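Long-range contact in tRNA (adenine(22)-N(1))-methyltransferase (Bacillus subtilis, PDB 6Q56), which catalyses the S-adenosyl-L-methionine-dependent methylation of N1 of adenosine 22 in tRNA: residues His128-Leu133 with Glu154-Glu159. The protein carries 2 engineered substitutions. Numbering follows the deposited sequence.
Sequences HIREWL and EVLVAE. With NI (nickel (II) ion), chain E.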
loop_
_atom_site.group_PDB
_atom_site.type_symbol
_atom_site.label_atom_id
_atom_site.label_comp_id
_atom_site.label_asym_id
_atom_site.label_seq_id
_atom_site.Cartn_x
_atom_site.Cartn_y
_atom_site.Cartn_z
ATOM N N HIS A 128 -3.780 6.741 -4.479
ATOM C CA HIS A 128 -4.383 7.392 -3.324
ATOM C C HIS A 128 -3.395 7.457 -2.166
ATOM O O HIS A 128 -3.406 8.389 -1.379
ATOM C CB HIS A 128 -5.643 6.656 -2.874
ATOM C CG HIS A 128 -6.699 6.548 -3.924
ATOM N ND1 HIS A 128 -7.301 7.646 -4.493
ATOM C CD2 HIS A 128 -7.284 5.467 -4.488
ATOM C CE1 HIS A 128 -8.199 7.247 -5.374
ATOM N NE2 HIS A 128 -8.208 5.928 -5.391
ATOM N N ILE A 129 -2.545 6.445 -2.067
ATOM C CA ILE A 129 -1.558 6.380 -1.012
ATOM C C ILE A 129 -0.440 7.372 -1.275
ATOM O O ILE A 129 0.007 8.055 -0.369
ATOM C CB ILE A 129 -0.971 4.969 -0.876
ATOM C CG1 ILE A 129 -2.060 3.984 -0.477
ATOM C CG2 ILE A 129 0.133 4.945 0.154
ATOM C CD1 ILE A 129 -1.566 2.571 -0.330
ATOM N N ARG A 130 0.006 7.449 -2.521
ATOM C CA ARG A 130 1.074 8.366 -2.878
ATOM C C ARG A 130 0.637 9.811 -2.673
ATOM O O ARG A 130 1.404 10.634 -2.200
ATOM C CB ARG A 130 1.550 8.130 -4.307
ATOM C CG ARG A 130 2.268 6.808 -4.488
ATOM C CD ARG A 130 2.896 6.676 -5.861
ATOM N NE ARG A 130 3.315 5.311 -6.135
ATOM C CZ ARG A 130 2.537 4.388 -6.679
ATOM N NH1 ARG A 130 1.294 4.675 -7.011
ATOM N NH2 ARG A 130 3.001 3.176 -6.885
ATOM N N GLU A 131 -0.603 10.112 -3.018
ATOM C CA GLU A 131 -1.116 11.457 -2.848
ATOM C C GLU A 131 -1.143 11.809 -1.370
ATOM O O GLU A 131 -0.772 12.903 -0.986
ATOM C CB GLU A 131 -2.501 11.596 -3.473
ATOM C CG GLU A 131 -2.480 11.599 -4.989
ATOM C CD GLU A 131 -3.853 11.757 -5.602
ATOM O OE1 GLU A 131 -4.838 11.657 -4.869
ATOM O OE2 GLU A 131 -3.943 11.978 -6.819
ATOM N N TRP A 132 -1.578 10.870 -0.543
ATOM C CA TRP A 132 -1.631 11.098 0.889
ATOM C C TRP A 132 -0.227 11.253 1.461
ATOM O O TRP A 132 0.024 12.142 2.250
ATOM C CB TRP A 132 -2.355 9.963 1.599
ATOM C CG TRP A 132 -2.514 10.223 3.036
ATOM C CD1 TRP A 132 -3.527 10.889 3.634
ATOM C CD2 TRP A 132 -1.612 9.850 4.070
ATOM N NE1 TRP A 132 -3.324 10.947 4.981
ATOM C CE2 TRP A 132 -2.149 10.315 5.276
ATOM C CE3 TRP A 132 -0.403 9.162 4.096
ATOM C CZ2 TRP A 132 -1.522 10.114 6.491
ATOM C CZ3 TRP A 132 0.215 8.965 5.300
ATOM C CH2 TRP A 132 -0.343 9.437 6.481
ATOM N N LEU A 133 0.678 10.379 1.053
ATOM C CA LEU A 133 2.052 10.420 1.523
ATOM C C LEU A 133 2.712 11.754 1.211
ATOM O O LEU A 133 3.362 12.351 2.058
ATOM C CB LEU A 133 2.875 9.309 0.879
ATOM C CG LEU A 133 2.632 7.894 1.369
ATOM C CD1 LEU A 133 3.507 6.940 0.588
ATOM C CD2 LEU A 133 2.898 7.776 2.854
ATOM N N GLU A 154 1.307 -4.234 -5.535
ATOM C CA GLU A 154 2.306 -3.226 -5.284
ATOM C C GLU A 154 2.559 -3.088 -3.798
ATOM O O GLU A 154 1.682 -3.339 -2.986
ATOM C CB GLU A 154 1.839 -1.888 -5.825
ATOM C CG GLU A 154 1.839 -1.788 -7.330
ATOM C CD GLU A 154 0.846 -0.770 -7.828
ATOM O OE1 GLU A 154 -0.231 -0.663 -7.225
ATOM O OE2 GLU A 154 1.141 -0.087 -8.817
ATOM N N VAL A 155 3.769 -2.678 -3.457
ATOM C CA VAL A 155 4.155 -2.474 -2.077
ATOM C C VAL A 155 4.921 -1.167 -2.000
ATOM O O VAL A 155 5.940 -0.994 -2.651
ATOM C CB VAL A 155 5.017 -3.625 -1.542
ATOM C CG1 VAL A 155 5.506 -3.315 -0.140
ATOM C CG2 VAL A 155 4.231 -4.916 -1.546
ATOM N N LEU A 156 4.406 -0.243 -1.204
ATOM C CA LEU A 156 5.020 1.061 -1.048
ATOM C C LEU A 156 5.653 1.194 0.320
ATOM O O LEU A 156 5.069 0.825 1.323
ATOM C CB LEU A 156 3.985 2.163 -1.251
ATOM C CG LEU A 156 3.532 2.414 -2.686
ATOM C CD1 LEU A 156 2.944 1.165 -3.313
ATOM C CD2 LEU A 156 2.540 3.554 -2.729
ATOM N N VAL A 157 6.859 1.733 0.348
ATOM C CA VAL A 157 7.577 1.922 1.587
ATOM C C VAL A 157 7.901 3.383 1.744
ATOM O O VAL A 157 8.478 3.993 0.859
ATOM C CB VAL A 157 8.878 1.123 1.608
ATOM C CG1 VAL A 157 9.624 1.374 2.901
ATOM C CG2 VAL A 157 8.590 -0.349 1.400
ATOM N N ALA A 158 7.516 3.941 2.877
ATOM C CA ALA A 158 7.754 5.340 3.133
ATOM C C ALA A 158 8.200 5.613 4.555
ATOM O O ALA A 158 7.880 4.884 5.476
ATOM C CB ALA A 158 6.508 6.139 2.819
ATOM N N GLU A 159 8.949 6.697 4.697
ATOM C CA GLU A 159 9.468 7.164 5.973
ATOM C C GLU A 159 9.534 8.683 5.915
ATOM O O GLU A 159 9.456 9.259 4.839
ATOM C CB GLU A 159 10.865 6.606 6.225
ATOM C CG GLU A 159 10.889 5.195 6.771
ATOM C CD GLU A 159 12.287 4.631 6.882
ATOM O OE1 GLU A 159 13.254 5.353 6.603
ATOM O OE2 GLU A 159 12.413 3.456 7.254
HETATM NI NI NI E . -9.278 4.425 -6.007
HETATM O O HOH W 1 0.792 2.410 -8.852
HETATM O O HOH W 2 -10.278 5.683 -6.999
#
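I129 meets L156 through two branch methyls, I129 CG2 lying 4.0 Å from L156 CD2, on the side of helix 127-135 that faces strand 151-159, just after H128, whose NE2 binds a nickel ion at 1.9 Å along with H125 and a water. With CG1 beside the backbone N (chi1 -63°), CG2 is anti to it and meets the leucine, and the side chain also reaches L120 and P122 of the neighbouring strand 117-122. R130 leaves the helix pointing along its flank rather than at the strand, but its chain, extended from CG to NE, crosses the L156 side chain at roughly a right angle. The same CD2 methyl lies against R130 CG at 3.7 Å and also over one face of the guanidinium, offset toward its rim.

How a helix is laid on a sheet is well illustrated here: in this Rossmann-like methyltransferase fold, helix 127-135 follows strand 117-122 and packs on the sheet, the axes of 128-133 and 154-159 running almost parallel, 7° apart in direction and 10.5 Å at closest approach. Strand 151-159 is antiparallel to both its sheet neighbours, 117-122 and 139-148.

At the guanidinium, R130 NH2 stays 4.2 Å from E154 OE2, too far for a salt bridge, while a water accepts from NH1 at 3.0 Å and lies between the two charges. The stronger partners of R130 are E143, salt-bridged to NE, and the M176 carbonyl, bonded to NH1. A leucine here would probably leave E143 without its charged mate and the M176 carbonyl without its donor, and take the guanidinium face away from L156. One turn on, L133 brings CD1 to 3.8 Å and CD2 to 4.0 Å from A158 CB, so both tips of the leucine fork face the alanine methyl.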